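Local coordinates for protein putative alpha-L-fucosidase (Bacteroides thetaiotaomicron, PDB 3EYP) that probably hydrolyses alpha-L-fucosidic bonds as a glycoside hydrolase of family 29, at residues R20-F25 against A66-A71; Q58-L63 against E114-K119; A120-G125 against G158-T163; K273-L278 against S309-L314. One frame throughout, in Å; residues are numbered along the deposited sequence.

Contact 1 (R20-F25 against A66-A71)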
loop_
_atom_site.group_PDB
_atom_site.type_symbol
_atom_site.label_atom_id
_atom_site.label_comp_id
_atom_site.label_asym_id
_atom_site.label_seq_id
_atom_site.Cartn_x
_atom_site.Cartn_y
_atom_site.Cartn_z
ATOM N N ARG A 20 -3.149 -6.480 -3.512
ATOM C CA ARG A 20 -2.947 -6.792 -2.062
ATOM C C ARG A 20 -3.844 -5.909 -1.168
ATOM O O ARG A 20 -4.421 -6.303 -0.147
ATOM C CB ARG A 20 -1.486 -6.584 -1.653
ATOM C CG ARG A 20 -0.473 -7.404 -2.400
ATOM C CD ARG A 20 0.940 -7.123 -1.835
ATOM N NE ARG A 20 1.993 -7.619 -2.701
ATOM C CZ ARG A 20 3.271 -7.232 -2.630
ATOM N NH1 ARG A 20 3.685 -6.350 -1.734
ATOM N NH2 ARG A 20 4.131 -7.730 -3.455
ATOM N N GLU A 21 -3.964 -4.693 -1.641
ATOM C CA GLU A 21 -4.722 -3.590 -0.978
ATOM C C GLU A 21 -4.078 -3.073 0.260
ATOM O O GLU A 21 -3.802 -1.883 0.388
ATOM C CB GLU A 21 -6.197 -3.958 -0.765
ATOM C CG GLU A 21 -6.874 -4.049 -2.119
ATOM C CD GLU A 21 -8.380 -4.208 -2.103
ATOM O OE1 GLU A 21 -8.994 -4.327 -1.020
ATOM O OE2 GLU A 21 -8.921 -4.214 -3.242
ATOM N N MET A 22 -3.742 -3.997 1.140
ATOM C CA MET A 22 -3.055 -3.675 2.412
ATOM C C MET A 22 -1.810 -4.557 2.589
ATOM O O MET A 22 -1.726 -5.699 2.091
ATOM C CB MET A 22 -4.009 -3.906 3.599
ATOM C CG MET A 22 -5.057 -2.822 3.883
ATOM S SD MET A 22 -6.208 -3.029 5.258
ATOM C CE MET A 22 -5.225 -2.510 6.625
ATOM N N ILE A 23 -0.831 -4.013 3.276
ATOM C CA ILE A 23 0.449 -4.704 3.624
ATOM C C ILE A 23 0.804 -4.390 5.079
ATOM O O ILE A 23 0.607 -3.251 5.520
ATOM C CB ILE A 23 1.621 -4.275 2.709
ATOM C CG1 ILE A 23 1.254 -4.398 1.254
ATOM C CG2 ILE A 23 2.854 -5.077 3.010
ATOM C CD1 ILE A 23 2.320 -3.814 0.251
ATOM N N ALA A 24 1.238 -5.369 5.881
ATOM C CA ALA A 24 1.751 -4.999 7.217
ATOM C C ALA A 24 3.237 -4.639 7.243
ATOM O O ALA A 24 4.023 -5.190 6.539
ATOM C CB ALA A 24 1.446 -6.073 8.259
ATOM N N PHE A 25 3.576 -3.647 8.083
ATOM C CA PHE A 25 4.965 -3.314 8.383
ATOM C C PHE A 25 5.171 -3.815 9.813
ATOM O O PHE A 25 4.259 -3.798 10.598
ATOM C CB PHE A 25 5.161 -1.791 8.445
ATOM C CG PHE A 25 6.258 -1.244 7.576
ATOM C CD1 PHE A 25 7.338 -2.019 7.166
ATOM C CD2 PHE A 25 6.219 0.114 7.196
ATOM C CE1 PHE A 25 8.306 -1.491 6.431
ATOM C CE2 PHE A 25 7.212 0.653 6.441
ATOM C CZ PHE A 25 8.245 -0.129 6.034
ATOM N N ALA A 66 -7.144 -9.446 10.219
ATOM C CA ALA A 66 -7.227 -8.091 9.707
ATOM C C ALA A 66 -7.355 -8.022 8.219
ATOM O O ALA A 66 -7.441 -6.944 7.669
ATOM C CB ALA A 66 -6.093 -7.267 10.169
ATOM N N GLY A 67 -7.398 -9.191 7.614
ATOM C CA GLY A 67 -7.463 -9.357 6.166
ATOM C C GLY A 67 -6.260 -8.893 5.370
ATOM O O GLY A 67 -6.403 -8.521 4.202
ATOM N N ILE A 68 -5.088 -8.901 6.002
ATOM C CA ILE A 68 -3.813 -8.405 5.386
ATOM C C ILE A 68 -3.006 -9.544 4.764
ATOM O O ILE A 68 -2.614 -10.479 5.484
ATOM C CB ILE A 68 -2.927 -7.599 6.429
ATOM C CG1 ILE A 68 -3.671 -6.342 6.918
ATOM C CG2 ILE A 68 -1.509 -7.180 5.827
ATOM C CD1 ILE A 68 -3.051 -5.593 8.206
ATOM N N PRO A 69 -2.757 -9.494 3.443
ATOM C CA PRO A 69 -2.209 -10.664 2.732
ATOM C C PRO A 69 -0.702 -10.721 2.657
ATOM O O PRO A 69 -0.111 -11.700 2.157
ATOM C CB PRO A 69 -2.773 -10.472 1.326
ATOM C CG PRO A 69 -2.837 -8.926 1.227
ATOM C CD PRO A 69 -3.273 -8.481 2.496
ATOM N N ALA A 70 -0.073 -9.664 3.180
ATOM C CA ALA A 70 1.386 -9.482 2.995
ATOM C C ALA A 70 2.010 -8.657 4.147
ATOM O O ALA A 70 1.327 -7.898 4.845
ATOM C CB ALA A 70 1.716 -8.894 1.603
ATOM N N ALA A 71 3.277 -8.948 4.392
ATOM C CA ALA A 71 4.051 -8.429 5.536
ATOM C C ALA A 71 5.511 -8.190 5.190
ATOM O O ALA A 71 6.136 -9.002 4.564
ATOM C CB ALA A 71 3.958 -9.368 6.788
#
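Ala24 and Ala71 pair where two neighbouring parallel strands, 22-26 and 70-76, come together at the start of the TIM-barrel sheet. The link between the strands is one straight bond from Ala24 N to Ala70 O (2.7 Å, 171° at the hydrogen), with the donor tilted from the carbonyl plane. One residue on, Ala71 CA leans on Ala24 O in a CA-H...O contact of 3.4 Å. The chain before strand 70-76 packs closely too. Ile68 lays its CG2 methyl against Ala24 N at 3.3 Å. That branch lies anti to the backbone N of Ile68, while CG1 lies beside it (chi1 -62°) and meets the Met22 side chain. Met22 bends at chi3 (81°), and its CE reaches Ile68 CD1 at 4.1 Å. Pro69 CD lies 3.2 Å from Met22 O, and Pro69 CG comes near Arg20 O. On the other flank, Arg20 CD touches Ala70 CB at 3.9 Å. The guanidinium goes on to salt bridges with Glu16 and Glu162. Strand 291-295 bonds to the other edge of strand 22-26. Leu63 of helix 56-65 covers Ala24, Ile68 and Ala71, and Tyr282 of helix 275-283 packs on Met22.

Contact 2 (Q58-L63 against E114-K119)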
loop_
_atom_site.group_PDB
_atom_site.type_symbol
_atom_site.label_atom_id
_atom_site.label_comp_id
_atom_site.label_asym_id
_atom_site.label_seq_id
_atom_site.Cartn_x
_atom_site.Cartn_y
_atom_site.Cartn_z
ATOM N N GLN A 58 1.916 -15.393 16.081
ATOM C CA GLN A 58 0.991 -14.452 16.735
ATOM C C GLN A 58 0.791 -13.231 15.805
ATOM O O GLN A 58 -0.306 -12.706 15.651
ATOM C CB GLN A 58 1.463 -14.019 18.102
ATOM C CG GLN A 58 0.452 -13.165 18.843
ATOM C CD GLN A 58 0.851 -11.720 18.959
ATOM O OE1 GLN A 58 1.843 -11.303 18.392
ATOM N NE2 GLN A 58 0.079 -10.948 19.698
ATOM N N TRP A 59 1.882 -12.811 15.188
ATOM C CA TRP A 59 1.869 -11.658 14.281
ATOM C C TRP A 59 0.991 -12.031 13.119
ATOM O O TRP A 59 0.228 -11.197 12.680
ATOM C CB TRP A 59 3.234 -11.269 13.743
ATOM C CG TRP A 59 4.330 -11.027 14.725
ATOM C CD1 TRP A 59 4.276 -11.155 16.093
ATOM C CD2 TRP A 59 5.657 -10.693 14.407
ATOM N NE1 TRP A 59 5.471 -10.879 16.642
ATOM C CE2 TRP A 59 6.360 -10.581 15.638
ATOM C CE3 TRP A 59 6.315 -10.403 13.211
ATOM C CZ2 TRP A 59 7.715 -10.239 15.710
ATOM C CZ3 TRP A 59 7.678 -10.068 13.267
ATOM C CH2 TRP A 59 8.363 -9.964 14.527
ATOM N N MET A 60 1.120 -13.269 12.622
ATOM C CA MET A 60 0.370 -13.686 11.422
ATOM C C MET A 60 -1.114 -13.789 11.748
ATOM O O MET A 60 -1.963 -13.541 10.923
ATOM C CB MET A 60 0.825 -15.008 10.818
ATOM C CG MET A 60 2.218 -15.077 10.137
ATOM S SD MET A 60 2.789 -13.667 9.176
ATOM C CE MET A 60 4.240 -13.193 10.071
ATOM N N GLN A 61 -1.428 -14.138 12.964
ATOM C CA GLN A 61 -2.872 -14.249 13.368
ATOM C C GLN A 61 -3.524 -12.875 13.378
ATOM O O GLN A 61 -4.676 -12.671 12.962
ATOM C CB GLN A 61 -2.993 -14.932 14.729
ATOM C CG GLN A 61 -2.629 -16.395 14.692
ATOM C CD GLN A 61 -2.069 -16.931 16.007
ATOM O OE1 GLN A 61 -2.355 -16.407 17.081
ATOM N NE2 GLN A 61 -1.269 -18.014 15.916
ATOM N N THR A 62 -2.731 -11.899 13.780
ATOM C CA THR A 62 -3.165 -10.492 13.693
ATOM C C THR A 62 -3.568 -10.123 12.240
ATOM O O THR A 62 -4.619 -9.540 11.982
ATOM C CB THR A 62 -2.111 -9.528 14.285
ATOM O OG1 THR A 62 -2.065 -9.721 15.717
ATOM C CG2 THR A 62 -2.453 -8.026 14.011
ATOM N N LEU A 63 -2.699 -10.479 11.326
ATOM C CA LEU A 63 -2.889 -10.175 9.919
ATOM C C LEU A 63 -4.038 -10.938 9.341
ATOM O O LEU A 63 -4.755 -10.414 8.498
ATOM C CB LEU A 63 -1.648 -10.456 9.090
ATOM C CG LEU A 63 -0.405 -9.672 9.510
ATOM C CD1 LEU A 63 0.678 -9.808 8.471
ATOM C CD2 LEU A 63 -0.692 -8.149 9.882
ATOM N N GLU A 114 4.988 -18.323 5.588
ATOM C CA GLU A 114 4.746 -19.541 4.763
ATOM C C GLU A 114 3.646 -20.383 5.359
ATOM O O GLU A 114 2.731 -20.784 4.665
ATOM C CB GLU A 114 5.983 -20.376 4.556
ATOM C CG GLU A 114 5.706 -21.511 3.604
ATOM C CD GLU A 114 6.969 -22.146 3.080
ATOM O OE1 GLU A 114 6.827 -22.996 2.150
ATOM O OE2 GLU A 114 8.076 -21.785 3.593
ATOM N N GLU A 115 3.712 -20.589 6.666
ATOM C CA GLU A 115 2.732 -21.379 7.363
ATOM C C GLU A 115 1.361 -20.786 7.167
ATOM O O GLU A 115 0.367 -21.490 7.025
ATOM C CB GLU A 115 3.052 -21.530 8.858
ATOM C CG GLU A 115 1.994 -22.279 9.605
ATOM C CD GLU A 115 2.199 -22.298 11.095
ATOM O OE1 GLU A 115 3.215 -21.782 11.588
ATOM O OE2 GLU A 115 1.298 -22.786 11.794
ATOM N N TYR A 116 1.268 -19.466 7.183
ATOM C CA TYR A 116 -0.056 -18.860 7.164
ATOM C C TYR A 116 -0.468 -18.458 5.768
ATOM O O TYR A 116 -1.506 -17.841 5.568
ATOM C CB TYR A 116 -0.109 -17.658 8.114
ATOM C CG TYR A 116 -0.334 -18.054 9.580
ATOM C CD1 TYR A 116 0.682 -18.594 10.345
ATOM C CD2 TYR A 116 -1.580 -17.908 10.174
ATOM C CE1 TYR A 116 0.479 -18.993 11.661
ATOM C CE2 TYR A 116 -1.787 -18.286 11.480
ATOM C CZ TYR A 116 -0.742 -18.822 12.217
ATOM O OH TYR A 116 -0.941 -19.185 13.526
ATOM N N GLY A 117 0.377 -18.726 4.797
ATOM C CA GLY A 117 0.024 -18.333 3.438
ATOM C C GLY A 117 0.070 -16.873 3.047
ATOM O O GLY A 117 -0.622 -16.424 2.131
ATOM N N LEU A 118 0.944 -16.164 3.739
ATOM C CA LEU A 118 1.111 -14.716 3.611
ATOM C C LEU A 118 2.393 -14.442 2.839
ATOM O O LEU A 118 3.313 -15.230 2.850
ATOM C CB LEU A 118 1.108 -14.088 4.992
ATOM C CG LEU A 118 -0.188 -14.324 5.781
ATOM C CD1 LEU A 118 -0.181 -13.573 7.086
ATOM C CD2 LEU A 118 -1.391 -13.937 4.944
ATOM N N LYS A 119 2.400 -13.354 2.079
ATOM C CA LYS A 119 3.573 -12.993 1.309
ATOM C C LYS A 119 4.565 -12.206 2.165
ATOM O O LYS A 119 4.233 -11.163 2.721
ATOM C CB LYS A 119 3.189 -12.176 0.044
ATOM C CG LYS A 119 2.185 -12.899 -0.890
ATOM C CD LYS A 119 1.428 -11.876 -1.820
ATOM C CE LYS A 119 1.052 -12.563 -3.127
ATOM N NZ LYS A 119 0.027 -11.870 -3.921
#
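Helix 56-65 faces the last turn of helix 105-116 and the loop after it, and the backbones come nearest at Met60 and Tyr116, whose CA atoms are 6.7 Å apart. Tyr116 and Leu118 carry the second segment's side. Met60 CB sits over one face of the Tyr116 ring, 3.7 Å from the ring centroid, a CH-pi contact. The Tyr116 hydroxyl reaches on to Gln61. Gln61 NE2 donates to Tyr116 OH at 2.7 Å in a straight bond (171°). The hydroxyl lies in the amide plane of Gln61, although amide and ring are turned 43° from each other. A leucine in place of Tyr116 would probably leave the Gln61 amide without its hydroxyl partner and Met60 CB without the ring face it rests on. These are neighbouring outer helices of the TIM barrel, and Gly117, with positive phi, follows the last turn of helix 105-116 in a Schellman motif. Beyond the turn, Leu118 points back at helix 56-65. Its CD1 meets Met60 SD at 3.6 Å and Leu63 CB at 4.0 Å. Met60 bends at chi2 (-38°) and chi3, which takes its sulfur off the tyrosine ring and toward that methyl. Phe109, Ala112 and Cys113 of helix 105-116 also pack on Met60. Glu115 pairs with Arg57 in a salt bridge, and Lys64 NZ bonds to Tyr116 O.

Contact 3 (A120-G125 against G158-T163)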
loop_
_atom_site.group_PDB
_atom_site.type_symbol
_atom_site.label_atom_id
_atom_site.label_comp_id
_atom_site.label_asym_id
_atom_site.label_seq_id
_atom_site.Cartn_x
_atom_site.Cartn_y
_atom_site.Cartn_z
ATOM N N ALA A 120 5.800 -12.676 2.160
ATOM C CA ALA A 120 6.893 -12.082 2.977
ATOM C C ALA A 120 7.616 -11.001 2.210
ATOM O O ALA A 120 7.842 -11.095 1.008
ATOM C CB ALA A 120 7.918 -13.146 3.423
ATOM N N GLY A 121 7.944 -9.949 2.930
ATOM C CA GLY A 121 8.810 -8.905 2.406
ATOM C C GLY A 121 9.852 -8.481 3.419
ATOM O O GLY A 121 9.754 -8.763 4.621
ATOM N N ILE A 122 10.833 -7.788 2.890
ATOM C CA ILE A 122 12.008 -7.350 3.596
ATOM C C ILE A 122 12.346 -5.868 3.438
ATOM O O ILE A 122 12.419 -5.310 2.328
ATOM C CB ILE A 122 13.254 -8.118 3.093
ATOM C CG1 ILE A 122 13.155 -9.650 3.326
ATOM C CG2 ILE A 122 14.461 -7.600 3.736
ATOM C CD1 ILE A 122 13.026 -10.054 4.867
ATOM N N TYR A 123 12.501 -5.236 4.585
ATOM C CA TYR A 123 13.053 -3.865 4.708
ATOM C C TYR A 123 14.524 -4.034 5.158
ATOM O O TYR A 123 14.810 -4.599 6.213
ATOM C CB TYR A 123 12.198 -3.075 5.707
ATOM C CG TYR A 123 12.690 -1.690 6.135
ATOM C CD1 TYR A 123 11.871 -0.584 5.983
ATOM C CD2 TYR A 123 13.957 -1.497 6.681
ATOM C CE1 TYR A 123 12.272 0.666 6.390
ATOM C CE2 TYR A 123 14.389 -0.240 7.060
ATOM C CZ TYR A 123 13.526 0.849 6.929
ATOM O OH TYR A 123 13.935 2.121 7.311
ATOM N N LEU A 124 15.419 -3.596 4.303
ATOM C CA LEU A 124 16.892 -3.648 4.541
ATOM C C LEU A 124 17.481 -2.263 4.292
ATOM O O LEU A 124 17.679 -1.860 3.166
ATOM C CB LEU A 124 17.562 -4.658 3.620
ATOM C CG LEU A 124 19.049 -4.995 3.805
ATOM C CD1 LEU A 124 19.300 -5.682 5.190
ATOM C CD2 LEU A 124 19.505 -5.836 2.674
ATOM N N GLY A 125 17.720 -1.564 5.406
ATOM C CA GLY A 125 17.990 -0.129 5.465
ATOM C C GLY A 125 19.176 0.320 4.638
ATOM O O GLY A 125 20.297 -0.090 4.899
ATOM N N GLY A 158 13.346 -18.014 1.337
ATOM C CA GLY A 158 12.095 -18.275 0.619
ATOM C C GLY A 158 11.688 -17.163 -0.347
ATOM O O GLY A 158 12.467 -16.368 -0.720
ATOM N N LYS A 159 10.458 -17.161 -0.796
ATOM C CA LYS A 159 10.037 -16.206 -1.872
ATOM C C LYS A 159 9.807 -14.871 -1.213
ATOM O O LYS A 159 9.169 -14.792 -0.157
ATOM C CB LYS A 159 8.721 -16.612 -2.570
ATOM C CG LYS A 159 8.415 -15.685 -3.763
ATOM C CD LYS A 159 7.301 -16.199 -4.676
ATOM C CE LYS A 159 7.290 -15.418 -5.951
ATOM N NZ LYS A 159 6.349 -15.945 -6.917
ATOM N N ILE A 160 10.358 -13.842 -1.822
ATOM C CA ILE A 160 10.287 -12.483 -1.286
ATOM C C ILE A 160 9.468 -11.622 -2.280
ATOM O O ILE A 160 9.793 -11.549 -3.481
ATOM C CB ILE A 160 11.704 -11.896 -1.059
ATOM C CG1 ILE A 160 12.615 -12.748 -0.138
ATOM C CG2 ILE A 160 11.638 -10.376 -0.505
ATOM C CD1 ILE A 160 12.203 -12.882 1.283
ATOM N N TRP A 161 8.407 -10.982 -1.758
ATOM C CA TRP A 161 7.446 -10.250 -2.606
ATOM C C TRP A 161 7.561 -8.720 -2.565
ATOM O O TRP A 161 6.969 -8.013 -3.384
ATOM C CB TRP A 161 6.014 -10.641 -2.251
ATOM C CG TRP A 161 5.651 -12.050 -2.453
ATOM C CD1 TRP A 161 5.807 -13.076 -1.560
ATOM C CD2 TRP A 161 4.940 -12.574 -3.566
ATOM N NE1 TRP A 161 5.265 -14.225 -2.081
ATOM C CE2 TRP A 161 4.727 -13.939 -3.317
ATOM C CE3 TRP A 161 4.464 -12.018 -4.765
ATOM C CZ2 TRP A 161 4.069 -14.759 -4.225
ATOM C CZ3 TRP A 161 3.816 -12.845 -5.670
ATOM C CH2 TRP A 161 3.629 -14.196 -5.398
ATOM N N GLU A 162 8.325 -8.231 -1.612
ATOM C CA GLU A 162 8.701 -6.795 -1.569
ATOM C C GLU A 162 10.023 -6.577 -0.902
ATOM O O GLU A 162 10.326 -7.194 0.118
ATOM C CB GLU A 162 7.650 -5.956 -0.854
ATOM C CG GLU A 162 7.817 -4.455 -1.043
ATOM C CD GLU A 162 6.500 -3.686 -1.128
ATOM O OE1 GLU A 162 5.461 -4.325 -1.452
ATOM O OE2 GLU A 162 6.523 -2.447 -0.813
ATOM N N THR A 163 10.816 -5.698 -1.518
ATOM C CA THR A 163 12.062 -5.174 -0.897
ATOM C C THR A 163 11.880 -3.687 -0.773
ATOM O O THR A 163 11.471 -3.028 -1.718
ATOM C CB THR A 163 13.315 -5.502 -1.751
ATOM O OG1 THR A 163 13.563 -6.905 -1.721
ATOM C CG2 THR A 163 14.554 -4.830 -1.250
HETATM O O HOH W 1 6.446 -15.095 0.654
#
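Strand 119-124 runs parallel to strand 162-164, and Ile122 pairs with Thr163 at a CA separation of 5.0 Å. Two straight backbone bonds join the segments. Trp161 N donates to Ala120 O at 2.8 Å, and Ile122 N donates to Glu162 O at 2.9 Å. Thr163 CA adds a CA-H...O contact to Ile122 O at 3.2 Å. Gly121 lies beside Glu162, its CA close to Glu162 O. Ile122 and Ile160 provide the apolar contact, with Ile122 CG1 3.9 Å from Ile160 CD1. In both residues CG1 lies beside the backbone N (chi1 -61° and -56°), which brings these branches together. Trp161 keeps Ala120 O at its ring edge, in plane, while Lys159 CD lies over one ring face. A water is shared by the segments: it accepts from Ala120 N at 2.9 Å and donates to Lys159 O. The Glu162 carboxylate turns away to Arg20, and Lys159 pairs with Asp191. Main-chain bonding thus holds these two barrel strands, and the water adds a bridge to the chain ahead of strand 162-164. Glu162 N is buried with no partner in the model, which is likely to be an energetic cost.

Contact 4 (K273-L278 against S309-L314)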
loop_
_atom_site.group_PDB
_atom_site.type_symbol
_atom_site.label_atom_id
_atom_site.label_comp_id
_atom_site.label_asym_id
_atom_site.label_seq_id
_atom_site.Cartn_x
_atom_site.Cartn_y
_atom_site.Cartn_z
ATOM N N LYS A 273 -4.171 4.293 17.003
ATOM C CA LYS A 273 -5.166 4.928 16.174
ATOM C C LYS A 273 -6.493 4.213 16.323
ATOM O O LYS A 273 -6.590 2.991 16.417
ATOM C CB LYS A 273 -4.698 4.993 14.713
ATOM C CG LYS A 273 -3.630 6.074 14.529
ATOM C CD LYS A 273 -2.986 6.004 13.154
ATOM C CE LYS A 273 -2.150 7.243 12.886
ATOM N NZ LYS A 273 -0.811 7.047 13.402
ATOM N N SER A 274 -7.542 5.013 16.299
ATOM C CA SER A 274 -8.892 4.485 16.472
ATOM C C SER A 274 -9.320 3.834 15.164
ATOM O O SER A 274 -8.744 4.082 14.138
ATOM C CB SER A 274 -9.854 5.618 16.839
ATOM O OG SER A 274 -10.036 6.470 15.705
ATOM N N VAL A 275 -10.335 2.979 15.237
ATOM C CA VAL A 275 -10.885 2.319 14.051
ATOM C C VAL A 275 -11.353 3.351 13.027
ATOM O O VAL A 275 -11.091 3.209 11.835
ATOM C CB VAL A 275 -12.050 1.324 14.419
ATOM C CG1 VAL A 275 -12.676 0.680 13.194
ATOM C CG2 VAL A 275 -11.532 0.293 15.409
ATOM N N ARG A 276 -12.019 4.385 13.522
ATOM C CA ARG A 276 -12.463 5.501 12.674
ATOM C C ARG A 276 -11.308 6.197 11.961
ATOM O O ARG A 276 -11.423 6.509 10.797
ATOM C CB ARG A 276 -13.290 6.541 13.425
ATOM C CG ARG A 276 -14.765 6.257 13.296
ATOM C CD ARG A 276 -15.619 7.133 14.219
ATOM N NE ARG A 276 -16.129 8.347 13.576
ATOM C CZ ARG A 276 -16.744 8.393 12.393
ATOM N NH1 ARG A 276 -16.905 7.296 11.646
ATOM N NH2 ARG A 276 -17.172 9.568 11.927
ATOM N N GLU A 277 -10.221 6.416 12.686
ATOM C CA GLU A 277 -8.981 6.987 12.117
ATOM C C GLU A 277 -8.415 6.094 11.016
ATOM O O GLU A 277 -8.029 6.559 9.948
ATOM C CB GLU A 277 -7.924 7.261 13.191
ATOM C CG GLU A 277 -8.300 8.518 13.973
ATOM C CD GLU A 277 -7.512 8.786 15.268
ATOM O OE1 GLU A 277 -7.466 9.991 15.640
ATOM O OE2 GLU A 277 -6.962 7.865 15.919
ATOM N N LEU A 278 -8.441 4.783 11.265
ATOM C CA LEU A 278 -7.894 3.823 10.291
ATOM C C LEU A 278 -8.777 3.705 9.035
ATOM O O LEU A 278 -8.312 3.492 7.934
ATOM C CB LEU A 278 -7.700 2.447 10.958
ATOM C CG LEU A 278 -6.566 2.457 12.012
ATOM C CD1 LEU A 278 -6.640 1.133 12.805
ATOM C CD2 LEU A 278 -5.144 2.717 11.329
ATOM N N SER A 309 -4.019 -4.987 17.389
ATOM C CA SER A 309 -4.665 -6.136 16.758
ATOM C C SER A 309 -6.196 -5.978 16.639
ATOM O O SER A 309 -6.829 -6.332 15.588
ATOM C CB SER A 309 -4.322 -7.446 17.474
ATOM O OG SER A 309 -2.960 -7.822 17.317
ATOM N N LEU A 310 -6.764 -5.449 17.709
ATOM C CA LEU A 310 -8.229 -5.246 17.815
ATOM C C LEU A 310 -8.722 -4.272 16.743
ATOM O O LEU A 310 -9.669 -4.529 16.017
ATOM C CB LEU A 310 -8.583 -4.650 19.181
ATOM C CG LEU A 310 -10.074 -4.370 19.412
ATOM C CD1 LEU A 310 -10.848 -5.662 19.291
ATOM C CD2 LEU A 310 -10.251 -3.674 20.753
ATOM N N HIS A 311 -8.082 -3.111 16.715
ATOM C CA HIS A 311 -8.464 -2.043 15.814
ATOM C C HIS A 311 -8.375 -2.409 14.338
ATOM O O HIS A 311 -9.223 -2.033 13.577
ATOM C CB HIS A 311 -7.683 -0.757 16.133
ATOM C CG HIS A 311 -8.084 -0.141 17.445
ATOM N ND1 HIS A 311 -7.698 1.115 17.838
ATOM C CD2 HIS A 311 -8.809 -0.650 18.473
ATOM C CE1 HIS A 311 -8.180 1.363 19.047
ATOM N NE2 HIS A 311 -8.846 0.299 19.464
ATOM N N ALA A 312 -7.286 -3.093 13.975
ATOM C CA ALA A 312 -7.101 -3.719 12.675
ATOM C C ALA A 312 -8.173 -4.758 12.345
ATOM O O ALA A 312 -8.697 -4.832 11.206
ATOM C CB ALA A 312 -5.685 -4.371 12.569
ATOM N N ALA A 313 -8.496 -5.575 13.328
ATOM C CA ALA A 313 -9.580 -6.583 13.129
ATOM C C ALA A 313 -10.955 -5.907 12.890
ATOM O O ALA A 313 -11.716 -6.295 12.020
ATOM C CB ALA A 313 -9.656 -7.610 14.321
ATOM N N LEU A 314 -11.239 -4.887 13.674
ATOM C CA LEU A 314 -12.507 -4.145 13.556
ATOM C C LEU A 314 -12.561 -3.380 12.217
ATOM O O LEU A 314 -13.592 -3.295 11.578
ATOM C CB LEU A 314 -12.700 -3.185 14.735
ATOM C CG LEU A 314 -12.850 -3.855 16.114
ATOM C CD1 LEU A 314 -12.872 -2.840 17.291
ATOM C CD2 LEU A 314 -14.070 -4.788 16.104
#
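His311 reaches from helix 306-323 to the chain just before helix 275-283 and donates from ND1 to Lys273 O. The bond is short, 2.6 Å, and fairly straight (165°). Lys273 O lies at the ring edge, near the imidazole plane, while ND1 is tilted from the carbonyl plane. Chi1 of -69° swings the His311 ring toward Lys273, and chi2 (-169°) puts ND1 on the side of its carbonyl. His311 CB lies 4.0 Å from Leu278 CD1. A phenylalanine in place of His311 would probably leave Lys273 O without this N-H and let the start of helix 275-283 shift against helix 306-323. Both Val275 methyls come near Leu314. Val275 CG2, anti to the carbonyl carbon, lies 3.7 Å from Leu314 CB and 4.0 Å from His311 CG. Its CG1 lies anti to the backbone N. The Val275 and Leu314 side chains cross at about a right angle. Ser274 is the N-cap of helix 275-283 and forms a capping box with Glu277: Glu277 N donates to Ser274 OG at 3.0 Å, and Ser274 N to Glu277 OE2 at 2.9 Å. This probably steadies the turn that carries Lys273 O. Both helices lie on the outside of the barrel. Ala312 packs on Ala66 and Phe296, and Lys273 NZ bonds to Ser257 O at the end of strand 253-257.

Contacts 1 and 3 are buried and belong to the parallel barrel sheet; contacts 2 and 4 join outer helices and are partly exposed. The sheet contacts rest on main-chain bonds and mostly small or branched apolar side chains. Each helix contact has one side-chain hydrogen bond, an amide donor in contact 2 and an imidazole donor in contact 4, beside apolar packing. Strands 70-76 and 119-124 are neighbours, so a probable bond from Gly121 N to Ala71 O ties contact 1 to contact 3. Another, from Ala71 N to Lys119 O, ties contact 1 to contact 2. Thr62 and Ser309 link contact 2 to contact 4. Contacts 3 and 4 do not touch.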